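Local structure of fibrillarin-like rRNA/tRNA 2'-O-methyltransferase (4DF3) at residues A[38-43]-A[51-56]. The protein probably transfers methyl groups from S-adenosyl-L-methionine to ribose 2'-hydroxyls of rRNA and tRNA at sites chosen by a guide RNA within box C/D ribonucleoprotein particles. The protein carries 2 engineered substitutions. Numbering follows the deposited sequence.
Sequences RVYGER and EYREWN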
loop_
_atom_site.group_PDB
_atom_site.type_symbol
_atom_site.label_atom_id
_atom_site.label_comp_id
_atom_site.label_asym_id
_atom_site.label_seq_id
_atom_site.Cartn_x
_atom_site.Cartn_y
_atom_site.Cartn_z
ATOM N N ARG A 38 -18.371 -0.823 0.150
ATOM C CA ARG A 38 -17.604 0.040 1.032
ATOM C C ARG A 38 -16.769 -0.828 2.012
ATOM O O ARG A 38 -17.337 -1.645 2.772
ATOM C CB ARG A 38 -18.608 0.967 1.757
ATOM C CG ARG A 38 -18.066 1.883 2.877
ATOM C CD ARG A 38 -19.188 2.482 3.767
ATOM N NE ARG A 38 -19.545 3.861 3.397
ATOM C CZ ARG A 38 -20.550 4.214 2.586
ATOM N NH1 ARG A 38 -21.340 3.297 2.023
ATOM N NH2 ARG A 38 -20.769 5.502 2.334
ATOM N N VAL A 39 -15.442 -0.639 2.021
ATOM C CA VAL A 39 -14.504 -1.526 2.774
ATOM C C VAL A 39 -14.250 -1.177 4.257
ATOM O O VAL A 39 -14.243 -2.066 5.125
ATOM C CB VAL A 39 -13.111 -1.701 2.015
ATOM C CG1 VAL A 39 -12.029 -2.322 2.913
ATOM C CG2 VAL A 39 -13.274 -2.490 0.729
ATOM N N TYR A 40 -14.000 0.095 4.555
ATOM C CA TYR A 40 -13.698 0.510 5.934
ATOM C C TYR A 40 -14.451 1.775 6.377
ATOM O O TYR A 40 -13.880 2.674 7.032
ATOM C CB TYR A 40 -12.185 0.675 6.101
ATOM C CG TYR A 40 -11.529 1.625 5.131
ATOM C CD1 TYR A 40 -11.165 2.907 5.542
ATOM C CD2 TYR A 40 -11.196 1.226 3.826
ATOM C CE1 TYR A 40 -10.523 3.796 4.663
ATOM C CE2 TYR A 40 -10.574 2.098 2.944
ATOM C CZ TYR A 40 -10.238 3.380 3.353
ATOM O OH TYR A 40 -9.580 4.308 2.508
ATOM N N GLY A 41 -15.732 1.834 6.022
ATOM C CA GLY A 41 -16.531 3.030 6.227
ATOM C C GLY A 41 -15.961 4.237 5.494
ATOM O O GLY A 41 -16.131 5.392 5.963
ATOM N N GLU A 42 -15.290 4.015 4.346
ATOM C CA GLU A 42 -14.721 5.152 3.637
ATOM C C GLU A 42 -15.935 5.871 3.012
ATOM O O GLU A 42 -17.026 5.325 2.881
ATOM C CB GLU A 42 -13.647 4.776 2.571
ATOM C CG GLU A 42 -14.145 3.898 1.415
ATOM C CD GLU A 42 -14.360 2.410 1.738
ATOM O OE1 GLU A 42 -14.334 2.000 2.907
ATOM O OE2 GLU A 42 -14.599 1.625 0.826
ATOM N N ARG A 43 -15.738 7.104 2.657
ATOM C CA ARG A 43 -16.819 7.804 2.030
ATOM C C ARG A 43 -16.731 7.506 0.547
ATOM O O ARG A 43 -15.638 7.192 0.054
ATOM C CB ARG A 43 -16.691 9.273 2.346
ATOM C CG ARG A 43 -16.807 9.481 3.824
ATOM C CD ARG A 43 -16.838 10.883 4.189
ATOM N NE ARG A 43 -15.707 11.617 3.631
ATOM C CZ ARG A 43 -15.635 12.941 3.626
ATOM N NH1 ARG A 43 -16.639 13.680 4.100
ATOM N NH2 ARG A 43 -14.572 13.532 3.124
ATOM N N GLU A 51 -18.315 5.795 -9.670
ATOM C CA GLU A 51 -18.213 5.795 -8.234
ATOM C C GLU A 51 -16.751 5.730 -7.843
ATOM O O GLU A 51 -15.976 4.896 -8.383
ATOM C CB GLU A 51 -18.851 4.540 -7.657
ATOM C CG GLU A 51 -19.059 4.612 -6.200
ATOM C CD GLU A 51 -19.927 3.502 -5.674
ATOM O OE1 GLU A 51 -21.178 3.555 -5.785
ATOM O OE2 GLU A 51 -19.324 2.584 -5.102
ATOM N N TYR A 52 -16.419 6.583 -6.876
ATOM C CA TYR A 52 -15.035 6.706 -6.345
ATOM C C TYR A 52 -15.090 6.458 -4.857
ATOM O O TYR A 52 -16.077 6.789 -4.183
ATOM C CB TYR A 52 -14.465 8.131 -6.617
ATOM C CG TYR A 52 -14.345 8.404 -8.105
ATOM C CD1 TYR A 52 -13.195 8.144 -8.774
ATOM C CD2 TYR A 52 -15.450 8.936 -8.837
ATOM C CE1 TYR A 52 -13.081 8.364 -10.193
ATOM C CE2 TYR A 52 -15.345 9.177 -10.243
ATOM C CZ TYR A 52 -14.179 8.912 -10.882
ATOM O OH TYR A 52 -14.087 9.142 -12.216
ATOM N N ARG A 53 -13.984 5.956 -4.320
ATOM C CA ARG A 53 -13.889 5.628 -2.930
ATOM C C ARG A 53 -12.814 6.586 -2.370
ATOM O O ARG A 53 -11.673 6.540 -2.820
ATOM C CB ARG A 53 -13.373 4.192 -2.739
ATOM C CG ARG A 53 -14.269 3.026 -3.246
ATOM C CD ARG A 53 -13.514 1.679 -3.104
ATOM N NE ARG A 53 -13.126 1.451 -1.777
ATOM C CZ ARG A 53 -11.915 1.105 -1.363
ATOM N NH1 ARG A 53 -10.902 0.850 -2.205
ATOM N NH2 ARG A 53 -11.776 0.906 -0.090
ATOM N N GLU A 54 -13.171 7.400 -1.381
ATOM C CA GLU A 54 -12.164 8.219 -0.731
ATOM C C GLU A 54 -10.992 7.351 -0.181
ATOM O O GLU A 54 -11.220 6.340 0.438
ATOM C CB GLU A 54 -12.781 9.059 0.396
ATOM C CG GLU A 54 -11.794 9.964 1.051
ATOM C CD GLU A 54 -12.470 10.746 2.218
ATOM O OE1 GLU A 54 -12.914 10.137 3.175
ATOM O OE2 GLU A 54 -12.652 11.960 2.115
ATOM N N TRP A 55 -9.764 7.777 -0.459
ATOM C CA TRP A 55 -8.606 7.123 0.017
ATOM C C TRP A 55 -8.054 7.986 1.179
ATOM O O TRP A 55 -7.268 8.911 0.970
ATOM C CB TRP A 55 -7.585 6.967 -1.093
ATOM C CG TRP A 55 -6.440 5.995 -0.769
ATOM C CD1 TRP A 55 -6.289 5.257 0.354
ATOM C CD2 TRP A 55 -5.377 5.630 -1.646
ATOM N NE1 TRP A 55 -5.141 4.464 0.253
ATOM C CE2 TRP A 55 -4.567 4.691 -0.961
ATOM C CE3 TRP A 55 -5.036 6.012 -2.963
ATOM C CZ2 TRP A 55 -3.442 4.119 -1.519
ATOM C CZ3 TRP A 55 -3.872 5.459 -3.535
ATOM C CH2 TRP A 55 -3.072 4.528 -2.795
ATOM N N ASN A 56 -8.426 7.614 2.395
ATOM C CA ASN A 56 -8.174 8.522 3.541
ATOM C C ASN A 56 -6.745 8.287 4.044
ATOM O O ASN A 56 -6.439 7.195 4.503
ATOM C CB ASN A 56 -9.136 8.089 4.656
ATOM C CG ASN A 56 -9.020 8.960 5.913
ATOM O OD1 ASN A 56 -8.184 9.891 5.995
ATOM N ND2 ASN A 56 -9.908 8.700 6.883
#
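Two salt bridges of opposite sense, Glu42 with Arg53 and Arg43 with Glu54, join the loop before strand 44-47 to strand 50-54 of the N-terminal antiparallel sheet. Between them, Glu54 N donates to Arg43 O at 2.9 Å. Arg43 meets Glu54 side-on, using two nitrogens: NH2 reaches OE2 at 2.7 Å in a nearly straight bond, while NE approaches OE1 at 3.2 Å from above the carboxylate plane. The two flat groups are turned 38° apart, so the grip is bidentate but twisted. Glu54 suits the place because its carboxylate offers one oxygen to each nitrogen; with CG anti to the backbone N (chi1 -177°), the extended chain carries it to Arg43.

In the other bridge the Glu42 carboxylate and Arg53 guanidinium planes stand 84° apart. Arg53 NE points at Glu42 OE2 (3.0 Å) within the guanidinium plane, on the anti side of that oxygen but tilted out of the carboxylate plane; a weak bond from NH2 joins it. The syn lone pairs are taken by the loop itself: Val39 N donates to Glu42 OE2 at 2.7 Å and Tyr40 N to Glu42 OE1, a bond modelled rather short at 2.5 Å. With alanine at Glu42, the amides of Val39 and Tyr40 and Arg53 NE would probably lose their acceptors, and with them the link holding this loop to Arg53. Arg53 NH2 also lies 3.5 Å from Tyr40 CE2, the planes almost at right angles, and bonds Ser93, while NH1 pairs with Asp97; Tyr40 OH bonds His94. Shared between an acidic loop residue and helix 90-99, which begins at the S-adenosylmethionine-binding Thr90, the buried Arg53 charge is probably well compensated and ties the N-terminal sheet to the methyltransferase domain.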